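Local coordinates for abhydrolase domain-containing protein (Exiguobacterium antarcticum, PDB 5H3H) that hydrolyses esters as an alpha/beta-hydrolase-fold esterase and probably also acts as a perhydrolase, at residues F37-N42 with E171-W176; V126-D131 with D140-L145. All blocks are in the same frame, centred on the assembly; numbering follows the deposited sequence.

Interaction 1: F37-N42 with E171-W176; sequences FEYQKN and EPLQQW
At W176 a chi1 of 164° carries the indole out opposite the main-chain N, while the ring of Y39 leaves its helix with CG anti to the carbonyl carbon (chi1 -62°), and these two settings let the aromatic groups meet between backbones that stay far apart. In this alpha/beta hydrolase fold the contact joins helix 38-46, packed beside strand 50-54, to helix 171-182, with the segment axes 15.2 Å apart at closest approach; the gap is bridged wholly by side chains. Y39 and W176 form an offset edge-to-face pair: the tyrosine edge is turned toward the face of the indole six-membered ring, the planes lie 84° apart, and Y39 CE2 is 4.2 Å from W176 CH2. L173, one turn before W176, lies alongside Y39, the two side chains pointing opposite ways, and sets its CD2 methyl beside the phenol. L252 of helix 250-253 touches both Y39 and L173. The outer part of the E38 chain is straight, its carboxylate tilted from the indole plane; OE1 comes 3.8 Å from W176 CZ2, a van der Waals approach without a hydrogen bond across the segments. Replacing W176 by an alanine is likely to leave the Y39 edge without its aromatic partner and open a gap between the two helices. The shortest approach sets the hydroxyl Y39 OH 3.5 Å from the methyl L173 CD2.

Interaction 2: V126-D131 with D140-L145; sequences VFTQRD and DEVDAL
V142 meets F127 through one methyl and T128 through both, and its side chain can be followed outward from the helix. The bond from CA to CB points toward the loop 126-131, and at CB the chain forks. CG1, anti to the carbonyl carbon (chi1 -63°), makes the closer contacts: it lies 3.6 Å from T128 CG2 and 3.8 Å from F127 CE2, where it sits at the edge of the phenyl ring, near the ring plane. CG2, the other branch, reaches T128 CG2 more loosely, at 4.2 Å. In the alpha/beta hydrolase fold this buried contact, which no hydrogen bond crosses, closes the loop that follows strand 114-120 onto helix 139-149; F127 belongs to the ethaneperoxoic acid pocket and touches L196, another residue of it. The T128 hydroxyl lies on the far side of CB from V142: R130 NH1 donates to T128 OG1 at 2.6 Å with an N-H...O angle of 163°, and OG1 is also hydrogen-bonded to R197 O. The same R130 NH1 donates to Q129 O at 3.0 Å, arriving 49° out of the carbonyl plane, while both acceptors lie close to the guanidinium plane.

Overall arrangement
Interactions 1 and 2 are separate contacts of one alpha/beta hydrolase chain: their centres lie 28 Å apart, and their nearest atoms, about 15 Å apart, do not touch. Along the chain, interaction 2 is nested within the loop closed by interaction 1. They stand differently to the bound ligand. The side chain of F127 touches ethaneperoxoic acid, at about 4 Å. The side chain of W176 remains about 12 Å from the bound ethaneperoxoic acid. Interaction 2 is buried and brings F127 to the pocket, near the probable S96-H248-D220 triad, while interaction 1 is a surface contact that joins helices 38-46 and 171-182 at a distance from the ligand.

Interaction 1: F37-N42 with E171-W176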
loop_
_atom_site.group_PDB
_atom_site.type_symbol
_atom_site.label_atom_id
_atom_site.label_comp_id
_atom_site.label_asym_id
_atom_site.label_seq_id
_atom_site.Cartn_x
_atom_site.Cartn_y
_atom_site.Cartn_z
ATOM N N PHE B 37 -22.200 11.264 13.407
ATOM C CA PHE B 37 -21.365 10.778 14.511
ATOM C C PHE B 37 -21.422 11.702 15.729
ATOM O O PHE B 37 -20.625 11.527 16.683
ATOM C CB PHE B 37 -19.898 10.663 14.055
ATOM C CG PHE B 37 -19.653 9.606 13.025
ATOM C CD1 PHE B 37 -19.918 8.264 13.310
ATOM C CD2 PHE B 37 -19.155 9.935 11.766
ATOM C CE1 PHE B 37 -19.672 7.279 12.365
ATOM C CE2 PHE B 37 -18.922 8.967 10.810
ATOM C CZ PHE B 37 -19.162 7.602 11.125
ATOM N N GLU B 38 -22.314 12.686 15.734
ATOM C CA GLU B 38 -22.255 13.715 16.776
ATOM C C GLU B 38 -22.189 13.197 18.230
ATOM O O GLU B 38 -21.415 13.731 19.010
ATOM C CB GLU B 38 -23.361 14.769 16.610
ATOM C CG GLU B 38 -24.667 14.571 17.377
ATOM C CD GLU B 38 -25.637 15.752 17.178
ATOM O OE1 GLU B 38 -25.545 16.454 16.121
ATOM O OE2 GLU B 38 -26.447 16.021 18.080
ATOM N N TYR B 39 -23.020 12.183 18.563
ATOM C CA TYR B 39 -23.071 11.573 19.910
ATOM C C TYR B 39 -21.731 10.924 20.335
ATOM O O TYR B 39 -21.367 10.960 21.506
ATOM C CB TYR B 39 -24.287 10.601 20.048
ATOM C CG TYR B 39 -25.565 11.355 19.869
ATOM C CD1 TYR B 39 -26.019 12.198 20.868
ATOM C CD2 TYR B 39 -26.208 11.401 18.613
ATOM C CE1 TYR B 39 -27.123 13.019 20.673
ATOM C CE2 TYR B 39 -27.307 12.207 18.419
ATOM C CZ TYR B 39 -27.766 13.019 19.457
ATOM O OH TYR B 39 -28.870 13.849 19.292
ATOM N N GLN B 40 -21.013 10.355 19.367
ATOM C CA GLN B 40 -19.680 9.820 19.566
ATOM C C GLN B 40 -18.660 10.919 19.654
ATOM O O GLN B 40 -17.820 10.917 20.516
ATOM C CB GLN B 40 -19.299 8.852 18.437
ATOM C CG GLN B 40 -20.055 7.534 18.533
ATOM C CD GLN B 40 -21.517 7.688 18.188
ATOM O OE1 GLN B 40 -21.839 8.179 17.126
ATOM N NE2 GLN B 40 -22.399 7.243 19.049
ATOM N N LYS B 41 -18.756 11.887 18.763
ATOM C CA LYS B 41 -17.799 13.002 18.729
ATOM C C LYS B 41 -17.775 13.719 20.073
ATOM O O LYS B 41 -16.681 14.127 20.518
ATOM C CB LYS B 41 -18.170 13.989 17.589
ATOM C CG LYS B 41 -17.501 15.344 17.649
ATOM C CD LYS B 41 -18.197 16.332 16.715
ATOM C CE LYS B 41 -19.557 16.755 17.252
ATOM N NZ LYS B 41 -20.284 17.698 16.359
ATOM N N ASN B 42 -18.941 13.912 20.681
ATOM C CA ASN B 42 -19.038 14.666 21.964
ATOM C C ASN B 42 -18.162 13.994 22.995
ATOM O O ASN B 42 -17.383 14.655 23.682
ATOM C CB ASN B 42 -20.431 14.742 22.531
ATOM C CG ASN B 42 -21.387 15.539 21.680
ATOM O OD1 ASN B 42 -20.991 16.427 20.904
ATOM N ND2 ASN B 42 -22.676 15.243 21.844
ATOM N N GLU B 171 -39.453 11.314 17.215
ATOM C CA GLU B 171 -39.724 11.980 15.941
ATOM C C GLU B 171 -38.651 13.085 15.621
ATOM O O GLU B 171 -38.174 13.147 14.504
ATOM C CB GLU B 171 -41.169 12.498 15.990
ATOM C CG GLU B 171 -41.598 13.635 15.079
ATOM C CD GLU B 171 -42.475 14.667 15.827
ATOM O OE1 GLU B 171 -41.913 15.627 16.450
ATOM O OE2 GLU B 171 -43.732 14.498 15.805
ATOM N N PRO B 172 -38.321 13.946 16.591
ATOM C CA PRO B 172 -37.282 14.944 16.282
ATOM C C PRO B 172 -35.916 14.381 15.994
ATOM O O PRO B 172 -35.222 14.999 15.214
ATOM C CB PRO B 172 -37.238 15.854 17.521
ATOM C CG PRO B 172 -38.291 15.389 18.466
ATOM C CD PRO B 172 -38.907 14.135 17.930
ATOM N N LEU B 173 -35.500 13.254 16.647
ATOM C CA LEU B 173 -34.267 12.570 16.328
ATOM C C LEU B 173 -34.275 11.962 14.905
ATOM O O LEU B 173 -33.331 12.119 14.181
ATOM C CB LEU B 173 -33.882 11.452 17.289
ATOM C CG LEU B 173 -32.566 11.346 18.037
ATOM C CD1 LEU B 173 -32.125 9.921 18.366
ATOM C CD2 LEU B 173 -31.397 12.188 17.492
ATOM N N GLN B 174 -35.338 11.257 14.550
ATOM C CA GLN B 174 -35.472 10.732 13.200
ATOM C C GLN B 174 -35.430 11.824 12.153
ATOM O O GLN B 174 -34.824 11.616 11.119
ATOM C CB GLN B 174 -36.744 9.939 13.005
ATOM C CG GLN B 174 -36.794 8.595 13.693
ATOM C CD GLN B 174 -38.114 7.847 13.418
ATOM O OE1 GLN B 174 -38.477 7.583 12.258
ATOM N NE2 GLN B 174 -38.817 7.476 14.481
ATOM N N GLN B 175 -36.070 12.981 12.401
ATOM C CA GLN B 175 -36.081 14.048 11.420
ATOM C C GLN B 175 -34.680 14.638 11.219
ATOM O O GLN B 175 -34.282 14.995 10.101
ATOM C CB GLN B 175 -37.045 15.145 11.810
ATOM C CG GLN B 175 -37.298 16.211 10.733
ATOM C CD GLN B 175 -38.066 15.700 9.482
ATOM O OE1 GLN B 175 -38.948 14.862 9.574
ATOM N NE2 GLN B 175 -37.694 16.208 8.300
ATOM N N TRP B 176 -33.970 14.799 12.315
ATOM C CA TRP B 176 -32.581 15.201 12.244
ATOM C C TRP B 176 -31.794 14.293 11.290
ATOM O O TRP B 176 -31.013 14.771 10.468
ATOM C CB TRP B 176 -31.962 15.278 13.666
ATOM C CG TRP B 176 -30.461 15.318 13.656
ATOM C CD1 TRP B 176 -29.651 16.408 13.353
ATOM C CD2 TRP B 176 -29.596 14.241 13.900
ATOM N NE1 TRP B 176 -28.360 16.035 13.370
ATOM C CE2 TRP B 176 -28.282 14.721 13.749
ATOM C CE3 TRP B 176 -29.793 12.896 14.219
ATOM C CZ2 TRP B 176 -27.146 13.887 13.903
ATOM C CZ3 TRP B 176 -28.663 12.069 14.422
ATOM C CH2 TRP B 176 -27.345 12.584 14.225
#

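Interaction 2: V126-D131 with D140-L145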
loop_
_atom_site.group_PDB
_atom_site.type_symbol
_atom_site.label_atom_id
_atom_site.label_comp_id
_atom_site.label_asym_id
_atom_site.label_seq_id
_atom_site.Cartn_x
_atom_site.Cartn_y
_atom_site.Cartn_z
ATOM N N VAL B 126 -18.548 -7.125 0.470
ATOM C CA VAL B 126 -19.388 -6.771 -0.638
ATOM C C VAL B 126 -20.715 -6.439 -0.020
ATOM O O VAL B 126 -21.152 -7.058 0.935
ATOM C CB VAL B 126 -19.631 -7.917 -1.640
ATOM C CG1 VAL B 126 -19.886 -7.355 -3.036
ATOM C CG2 VAL B 126 -18.498 -8.926 -1.676
ATOM N N PHE B 127 -21.357 -5.438 -0.579
ATOM C CA PHE B 127 -22.681 -5.011 -0.063
ATOM C C PHE B 127 -23.828 -5.818 -0.706
ATOM O O PHE B 127 -24.929 -5.857 -0.168
ATOM C CB PHE B 127 -22.864 -3.496 -0.340
ATOM C CG PHE B 127 -24.163 -2.912 0.168
ATOM C CD1 PHE B 127 -24.418 -2.834 1.515
ATOM C CD2 PHE B 127 -25.108 -2.406 -0.732
ATOM C CE1 PHE B 127 -25.589 -2.283 1.993
ATOM C CE2 PHE B 127 -26.261 -1.847 -0.277
ATOM C CZ PHE B 127 -26.512 -1.770 1.099
ATOM N N THR B 128 -23.571 -6.350 -1.888
ATOM C CA THR B 128 -24.572 -7.085 -2.669
ATOM C C THR B 128 -24.146 -8.559 -2.871
ATOM O O THR B 128 -22.970 -8.906 -2.716
ATOM C CB THR B 128 -24.883 -6.358 -4.008
ATOM O OG1 THR B 128 -23.674 -6.150 -4.787
ATOM C CG2 THR B 128 -25.559 -5.018 -3.679
ATOM N N GLN B 129 -25.118 -9.422 -3.153
ATOM C CA GLN B 129 -24.842 -10.873 -3.252
ATOM C C GLN B 129 -23.993 -11.191 -4.481
ATOM O O GLN B 129 -23.991 -10.444 -5.454
ATOM C CB GLN B 129 -26.137 -11.672 -3.301
ATOM C CG GLN B 129 -27.087 -11.361 -2.168
ATOM C CD GLN B 129 -27.963 -12.547 -1.750
ATOM O OE1 GLN B 129 -28.007 -13.588 -2.430
ATOM N NE2 GLN B 129 -28.650 -12.399 -0.614
ATOM N N ARG B 130 -23.192 -12.244 -4.383
ATOM C CA ARG B 130 -22.316 -12.702 -5.463
ATOM C C ARG B 130 -22.220 -14.217 -5.384
ATOM O O ARG B 130 -22.600 -14.810 -4.362
ATOM C CB ARG B 130 -20.893 -12.170 -5.345
ATOM C CG ARG B 130 -20.702 -10.682 -5.527
ATOM C CD ARG B 130 -20.661 -10.176 -6.967
ATOM N NE ARG B 130 -20.301 -8.757 -6.928
ATOM C CZ ARG B 130 -21.098 -7.780 -6.494
ATOM N NH1 ARG B 130 -22.339 -8.040 -6.075
ATOM N NH2 ARG B 130 -20.658 -6.532 -6.473
ATOM N N ASP B 131 -21.700 -14.801 -6.474
ATOM C CA ASP B 131 -21.359 -16.232 -6.623
ATOM C C ASP B 131 -21.470 -17.128 -5.360
ATOM O O ASP B 131 -22.450 -17.863 -5.224
ATOM C CB ASP B 131 -19.967 -16.350 -7.273
ATOM C CG ASP B 131 -18.954 -15.356 -6.688
ATOM O OD1 ASP B 131 -18.557 -15.573 -5.524
ATOM O OD2 ASP B 131 -18.573 -14.368 -7.374
ATOM N N ASP B 140 -30.155 -6.147 -8.057
ATOM C CA ASP B 140 -31.399 -5.559 -8.539
ATOM C C ASP B 140 -32.107 -4.760 -7.404
ATOM O O ASP B 140 -32.712 -3.700 -7.691
ATOM C CB ASP B 140 -32.278 -6.618 -9.257
ATOM C CG ASP B 140 -31.546 -7.311 -10.466
ATOM O OD1 ASP B 140 -30.554 -6.771 -11.030
ATOM O OD2 ASP B 140 -31.963 -8.429 -10.857
ATOM N N GLU B 141 -31.976 -5.188 -6.136
ATOM C CA GLU B 141 -32.466 -4.338 -5.033
ATOM C C GLU B 141 -31.791 -2.948 -4.947
ATOM O O GLU B 141 -32.425 -2.000 -4.562
ATOM C CB GLU B 141 -32.450 -5.037 -3.677
ATOM C CG GLU B 141 -33.573 -6.071 -3.548
ATOM C CD GLU B 141 -33.356 -7.153 -2.495
ATOM O OE1 GLU B 141 -34.359 -7.784 -2.082
ATOM O OE2 GLU B 141 -32.219 -7.429 -2.101
ATOM N N VAL B 142 -30.527 -2.831 -5.301
ATOM C CA VAL B 142 -29.869 -1.518 -5.217
ATOM C C VAL B 142 -30.232 -0.642 -6.417
ATOM O O VAL B 142 -30.403 0.589 -6.294
ATOM C CB VAL B 142 -28.323 -1.622 -5.018
ATOM C CG1 VAL B 142 -27.956 -2.301 -3.696
ATOM C CG2 VAL B 142 -27.684 -2.405 -6.126
ATOM N N ASP B 143 -30.344 -1.261 -7.588
ATOM C CA ASP B 143 -30.957 -0.590 -8.744
ATOM C C ASP B 143 -32.345 -0.022 -8.433
ATOM O O ASP B 143 -32.626 1.091 -8.832
ATOM C CB ASP B 143 -31.028 -1.510 -9.968
ATOM C CG ASP B 143 -29.657 -1.755 -10.611
ATOM O OD1 ASP B 143 -28.801 -0.827 -10.647
ATOM O OD2 ASP B 143 -29.445 -2.883 -11.118
ATOM N N ALA B 144 -33.139 -0.753 -7.657
ATOM C CA ALA B 144 -34.433 -0.271 -7.172
ATOM C C ALA B 144 -34.308 1.016 -6.344
ATOM O O ALA B 144 -35.087 1.944 -6.543
ATOM C CB ALA B 144 -35.157 -1.337 -6.352
ATOM N N LEU B 145 -33.335 1.073 -5.424
ATOM C CA LEU B 145 -33.063 2.308 -4.700
ATOM C C LEU B 145 -32.615 3.465 -5.578
ATOM O O LEU B 145 -33.033 4.633 -5.372
ATOM C CB LEU B 145 -32.003 2.082 -3.621
ATOM C CG LEU B 145 -32.407 1.362 -2.357
ATOM C CD1 LEU B 145 -31.198 1.225 -1.460
ATOM C CD2 LEU B 145 -33.528 2.036 -1.617
#